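Local coordinates for protein SsfS6 (Streptomyces sp. SF2575, PDB 4FZR) that is a GT-B-fold protein related to erythromycin biosynthesis protein CIII, built from two Rossmann-like domains, at residues T68-R82 with H99-M111. Residues are numbered along the deposited sequence; the frame is centred on the assembly and turned at random.
Sequences TCPSLDMPEVLSWDR and HIGRGYGRLVLRM
Thr68 and Cys69, just past edge strand 65-67 of the N-terminal Rossmann-like domain, meet the Met111 side chain on helix 93-122: OG1 of Thr68 lies 3.5 Å from Met111 CG, and Cys69 SG packs on the same carbon. A water lies within hydrogen-bonding distance of both Thr68 O and Arg110 O. Leu72 then splits its branches, CD1 meeting Leu107 CD1 while CD2 lies over one face of the Arg110 guanidinium, 3.4 Å from NH2. The doubly bent chain of selenomethionine Met74 brings SE obliquely to the Tyr104 ring, a Met-aromatic contact 4.9 Å from the centroid, and also against Leu107 CD2. Glu76 OE2 reaches Arg110 NH2 through a second water. Val77 is a knob among Gly103, Arg106, Leu107 and Arg110, where the axis of 74-78 runs at 102° to that of 99-111; its O accepts a 3.3 Å bond from Arg106 NE, nearly along the C=O axis, and a weak one from NH2. Leu78, with CG anti to the backbone N (chi1 -173°), sets CD1 over the His99 ring face and 3.9 Å from Gly103 CA. Asp81 CA covers one face of the Arg106 guanidinium, whose NH1 forms a salt bridge with Glu167. Leu109 CD1 sits over one face of the Arg82 guanidinium, 3.6 Å from NE; Glu171 salt-bridges Arg82. Arg106 thus links the Val77 carbonyl to Glu167, and carbonyl and carboxylate together probably stabilise its charge at a contact of mixed character.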
loop_
_atom_site.group_PDB
_atom_site.type_symbol
_atom_site.label_atom_id
_atom_site.label_comp_id
_atom_site.label_asym_id
_atom_site.label_seq_id
_atom_site.Cartn_x
_atom_site.Cartn_y
_atom_site.Cartn_z
ATOM N N THR A 68 7.026 -13.193 13.238
ATOM C CA THR A 68 6.492 -14.261 14.085
ATOM C C THR A 68 7.457 -15.439 14.208
ATOM O O THR A 68 7.224 -16.364 14.985
ATOM C CB THR A 68 5.135 -14.766 13.561
ATOM O OG1 THR A 68 5.273 -15.214 12.206
ATOM C CG2 THR A 68 4.101 -13.652 13.632
ATOM N N CYS A 69 8.543 -15.395 13.445
ATOM C CA CYS A 69 9.587 -16.406 13.533
ATOM C C CYS A 69 10.768 -15.959 12.680
ATOM O O CYS A 69 10.618 -15.087 11.823
ATOM C CB CYS A 69 9.070 -17.776 13.072
ATOM S SG CYS A 69 8.741 -17.928 11.297
ATOM N N PRO A 70 11.955 -16.538 12.924
ATOM C CA PRO A 70 13.123 -16.188 12.106
ATOM C C PRO A 70 12.912 -16.532 10.635
ATOM O O PRO A 70 11.931 -17.189 10.297
ATOM C CB PRO A 70 14.239 -17.052 12.701
ATOM C CG PRO A 70 13.799 -17.334 14.101
ATOM C CD PRO A 70 12.306 -17.446 14.031
ATOM N N SER A 71 13.822 -16.088 9.774
ATOM C CA SER A 71 13.720 -16.354 8.340
ATOM C C SER A 71 13.459 -17.842 8.058
ATOM O O SER A 71 13.992 -18.715 8.737
ATOM C CB SER A 71 14.993 -15.891 7.628
ATOM O OG SER A 71 14.947 -16.204 6.249
ATOM N N LEU A 72 12.627 -18.119 7.057
ATOM C CA LEU A 72 12.153 -19.476 6.794
ATOM C C LEU A 72 11.739 -19.655 5.344
ATOM O O LEU A 72 11.258 -18.725 4.710
ATOM C CB LEU A 72 10.917 -19.759 7.646
ATOM C CG LEU A 72 10.988 -20.735 8.817
ATOM C CD1 LEU A 72 9.581 -21.119 9.247
ATOM C CD2 LEU A 72 11.791 -21.973 8.478
ATOM N N ASP A 73 11.898 -20.869 4.833
ATOM C CA ASP A 73 11.320 -21.232 3.552
ATOM C C ASP A 73 10.579 -22.543 3.747
ATOM O O ASP A 73 10.818 -23.264 4.709
ATOM C CB ASP A 73 12.398 -21.326 2.473
ATOM C CG ASP A 73 13.057 -19.985 2.206
ATOM O OD1 ASP A 73 12.366 -18.954 2.333
ATOM O OD2 ASP A 73 14.263 -19.957 1.885
HETATM N N MSE A 74 9.642 -22.826 2.856
HETATM C CA MSE A 74 8.761 -23.970 3.044
HETATM C C MSE A 74 9.473 -25.331 3.052
HETATM O O MSE A 74 9.178 -26.170 3.903
HETATM C CB MSE A 74 7.645 -23.956 2.000
HETATM C CG MSE A 74 6.436 -23.129 2.409
HETATM SE SE MSE A 74 5.653 -23.718 4.102
HETATM C CE MSE A 74 5.628 -25.649 3.789
ATOM N N PRO A 75 10.409 -25.558 2.113
ATOM C CA PRO A 75 11.123 -26.843 2.089
ATOM C C PRO A 75 11.698 -27.200 3.451
ATOM O O PRO A 75 11.621 -28.349 3.885
ATOM C CB PRO A 75 12.254 -26.594 1.090
ATOM C CG PRO A 75 11.713 -25.553 0.174
ATOM C CD PRO A 75 10.855 -24.662 1.031
ATOM N N GLU A 76 12.272 -26.200 4.109
ATOM C CA GLU A 76 12.799 -26.342 5.459
ATOM C C GLU A 76 11.841 -27.106 6.370
ATOM O O GLU A 76 12.270 -27.944 7.164
ATOM C CB GLU A 76 13.037 -24.956 6.051
ATOM C CG GLU A 76 14.381 -24.776 6.698
ATOM C CD GLU A 76 14.702 -23.314 6.925
ATOM O OE1 GLU A 76 14.435 -22.503 6.012
ATOM O OE2 GLU A 76 15.210 -22.974 8.013
ATOM N N VAL A 77 10.547 -26.813 6.249
ATOM C CA VAL A 77 9.548 -27.328 7.186
ATOM C C VAL A 77 8.772 -28.485 6.566
ATOM O O VAL A 77 8.162 -29.289 7.270
ATOM C CB VAL A 77 8.560 -26.212 7.672
ATOM C CG1 VAL A 77 9.004 -24.834 7.196
ATOM C CG2 VAL A 77 7.127 -26.494 7.224
ATOM N N LEU A 78 8.804 -28.563 5.243
ATOM C CA LEU A 78 8.119 -29.620 4.517
ATOM C C LEU A 78 8.913 -30.928 4.560
ATOM O O LEU A 78 8.336 -32.014 4.486
ATOM C CB LEU A 78 7.912 -29.188 3.065
ATOM C CG LEU A 78 7.064 -30.113 2.193
ATOM C CD1 LEU A 78 5.729 -30.426 2.852
ATOM C CD2 LEU A 78 6.843 -29.485 0.828
ATOM N N SER A 79 10.232 -30.814 4.703
ATOM C CA SER A 79 11.143 -31.946 4.541
ATOM C C SER A 79 11.449 -32.698 5.841
ATOM O O SER A 79 12.091 -33.750 5.813
ATOM C CB SER A 79 12.452 -31.468 3.905
ATOM O OG SER A 79 12.230 -30.945 2.605
ATOM N N TRP A 80 10.999 -32.166 6.974
ATOM C CA TRP A 80 11.161 -32.857 8.255
ATOM C C TRP A 80 9.852 -32.890 9.029
ATOM O O TRP A 80 9.177 -31.868 9.171
ATOM C CB TRP A 80 12.256 -32.204 9.110
ATOM C CG TRP A 80 13.647 -32.436 8.591
ATOM C CD1 TRP A 80 14.523 -33.407 8.986
ATOM C CD2 TRP A 80 14.318 -31.680 7.577
ATOM N NE1 TRP A 80 15.699 -33.300 8.279
ATOM C CE2 TRP A 80 15.597 -32.248 7.409
ATOM C CE3 TRP A 80 13.960 -30.579 6.796
ATOM C CZ2 TRP A 80 16.518 -31.749 6.488
ATOM C CZ3 TRP A 80 14.874 -30.085 5.886
ATOM C CH2 TRP A 80 16.137 -30.670 5.739
ATOM N N ASP A 81 9.499 -34.071 9.528
ATOM C CA ASP A 81 8.276 -34.226 10.309
ATOM C C ASP A 81 8.499 -33.860 11.777
ATOM O O ASP A 81 9.599 -33.473 12.176
ATOM C CB ASP A 81 7.676 -35.634 10.144
ATOM C CG ASP A 81 8.568 -36.743 10.690
ATOM O OD1 ASP A 81 9.364 -36.497 11.621
ATOM O OD2 ASP A 81 8.455 -37.883 10.186
ATOM N N ARG A 82 7.440 -33.961 12.572
ATOM C CA ARG A 82 7.477 -33.502 13.957
ATOM C C ARG A 82 8.449 -34.289 14.833
ATOM O O ARG A 82 8.895 -33.796 15.868
ATOM C CB ARG A 82 6.072 -33.543 14.554
ATOM C CG ARG A 82 5.103 -32.605 13.848
ATOM C CD ARG A 82 3.769 -32.494 14.562
ATOM N NE ARG A 82 3.922 -32.056 15.947
ATOM C CZ ARG A 82 2.960 -31.491 16.669
ATOM N NH1 ARG A 82 1.758 -31.278 16.146
ATOM N NH2 ARG A 82 3.205 -31.131 17.919
ATOM N N HIS A 99 0.756 -34.744 2.292
ATOM C CA HIS A 99 2.135 -34.433 2.645
ATOM C C HIS A 99 2.318 -32.919 2.749
ATOM O O HIS A 99 2.832 -32.408 3.744
ATOM C CB HIS A 99 3.078 -35.013 1.590
ATOM C CG HIS A 99 4.521 -34.716 1.837
ATOM N ND1 HIS A 99 5.265 -33.900 1.009
ATOM C CD2 HIS A 99 5.367 -35.129 2.809
ATOM C CE1 HIS A 99 6.500 -33.821 1.464
ATOM N NE2 HIS A 99 6.591 -34.558 2.559
ATOM N N ILE A 100 1.885 -32.213 1.710
ATOM C CA ILE A 100 1.908 -30.755 1.688
ATOM C C ILE A 100 1.145 -30.168 2.871
ATOM O O ILE A 100 1.632 -29.262 3.548
ATOM C CB ILE A 100 1.283 -30.219 0.387
ATOM C CG1 ILE A 100 2.238 -30.439 -0.788
ATOM C CG2 ILE A 100 0.946 -28.738 0.521
ATOM C CD1 ILE A 100 1.643 -30.098 -2.138
ATOM N N GLY A 101 -0.052 -30.691 3.110
ATOM C CA GLY A 101 -0.896 -30.220 4.193
ATOM C C GLY A 101 -0.222 -30.290 5.549
ATOM O O GLY A 101 -0.338 -29.369 6.356
ATOM N N ARG A 102 0.486 -31.384 5.805
ATOM C CA ARG A 102 1.162 -31.564 7.084
ATOM C C ARG A 102 2.315 -30.571 7.221
ATOM O O ARG A 102 2.620 -30.113 8.321
ATOM C CB ARG A 102 1.657 -33.005 7.240
ATOM C CG ARG A 102 0.531 -34.033 7.277
ATOM C CD ARG A 102 1.014 -35.401 7.738
ATOM N NE ARG A 102 1.956 -36.010 6.801
ATOM C CZ ARG A 102 1.603 -36.737 5.743
ATOM N NH1 ARG A 102 0.322 -36.952 5.467
ATOM N NH2 ARG A 102 2.534 -37.250 4.952
ATOM N N GLY A 103 2.944 -30.235 6.098
ATOM C CA GLY A 103 3.963 -29.202 6.079
ATOM C C GLY A 103 3.408 -27.890 6.600
ATOM O O GLY A 103 3.943 -27.304 7.540
ATOM N N TYR A 104 2.320 -27.431 5.990
ATOM C CA TYR A 104 1.653 -26.211 6.427
ATOM C C TYR A 104 1.243 -26.282 7.894
ATOM O O TYR A 104 1.172 -25.260 8.578
ATOM C CB TYR A 104 0.428 -25.930 5.558
ATOM C CG TYR A 104 0.766 -25.377 4.195
ATOM C CD1 TYR A 104 1.401 -24.146 4.062
ATOM C CD2 TYR A 104 0.441 -26.076 3.042
ATOM C CE1 TYR A 104 1.708 -23.634 2.818
ATOM C CE2 TYR A 104 0.744 -25.571 1.793
ATOM C CZ TYR A 104 1.377 -24.352 1.685
ATOM O OH TYR A 104 1.675 -23.851 0.441
ATOM N N GLY A 105 0.966 -27.490 8.375
ATOM C CA GLY A 105 0.618 -27.685 9.770
ATOM C C GLY A 105 1.817 -27.479 10.675
ATOM O O GLY A 105 1.691 -26.976 11.791
ATOM N N ARG A 106 2.990 -27.866 10.191
ATOM C CA ARG A 106 4.205 -27.755 10.985
ATOM C C ARG A 106 4.772 -26.342 10.923
ATOM O O ARG A 106 5.542 -25.942 11.794
ATOM C CB ARG A 106 5.245 -28.771 10.514
ATOM C CG ARG A 106 4.821 -30.213 10.730
ATOM C CD ARG A 106 5.989 -31.168 10.594
ATOM N NE ARG A 106 6.443 -31.316 9.213
ATOM C CZ ARG A 106 5.912 -32.162 8.333
ATOM N NH1 ARG A 106 4.890 -32.938 8.677
ATOM N NH2 ARG A 106 6.397 -32.228 7.102
ATOM N N LEU A 107 4.395 -25.594 9.890
ATOM C CA LEU A 107 4.769 -24.188 9.789
ATOM C C LEU A 107 4.154 -23.419 10.949
ATOM O O LEU A 107 4.742 -22.468 11.462
ATOM C CB LEU A 107 4.299 -23.597 8.459
ATOM C CG LEU A 107 4.396 -22.073 8.319
ATOM C CD1 LEU A 107 5.822 -21.590 8.541
ATOM C CD2 LEU A 107 3.877 -21.622 6.957
ATOM N N VAL A 108 2.963 -23.843 11.359
ATOM C CA VAL A 108 2.266 -23.221 12.475
ATOM C C VAL A 108 3.082 -23.309 13.760
ATOM O O VAL A 108 3.087 -22.380 14.568
ATOM C CB VAL A 108 0.914 -23.899 12.718
ATOM C CG1 VAL A 108 0.215 -23.268 13.909
ATOM C CG2 VAL A 108 0.048 -23.804 11.473
ATOM N N LEU A 109 3.771 -24.433 13.940
ATOM C CA LEU A 109 4.539 -24.695 15.154
ATOM C C LEU A 109 5.721 -23.743 15.291
ATOM O O LEU A 109 6.175 -23.456 16.399
ATOM C CB LEU A 109 5.048 -26.137 15.153
ATOM C CG LEU A 109 3.993 -27.239 15.030
ATOM C CD1 LEU A 109 4.635 -28.616 15.144
ATOM C CD2 LEU A 109 2.917 -27.061 16.081
ATOM N N ARG A 110 6.227 -23.265 14.161
ATOM C CA ARG A 110 7.331 -22.313 14.162
ATOM C C ARG A 110 6.851 -20.897 14.482
ATOM O O ARG A 110 7.634 -20.056 14.925
ATOM C CB ARG A 110 8.035 -22.322 12.803
ATOM C CG ARG A 110 8.469 -23.704 12.336
ATOM C CD ARG A 110 9.646 -24.239 13.146
ATOM N NE ARG A 110 10.908 -23.608 12.767
ATOM C CZ ARG A 110 11.647 -23.972 11.721
ATOM N NH1 ARG A 110 11.256 -24.966 10.931
ATOM N NH2 ARG A 110 12.780 -23.338 11.459
HETATM N N MSE A 111 5.561 -20.640 14.267
HETATM C CA MSE A 111 5.024 -19.281 14.309
HETATM C C MSE A 111 4.141 -18.984 15.522
HETATM O O MSE A 111 4.069 -17.841 15.968
HETATM C CB MSE A 111 4.205 -19.011 13.041
HETATM C CG MSE A 111 5.029 -18.699 11.799
HETATM SE SE MSE A 111 3.920 -18.443 10.208
HETATM C CE MSE A 111 5.281 -17.686 9.025
HETATM O O HOH W 1 7.131 -18.108 17.296
HETATM O O HOH W 2 14.489 -24.680 9.851
#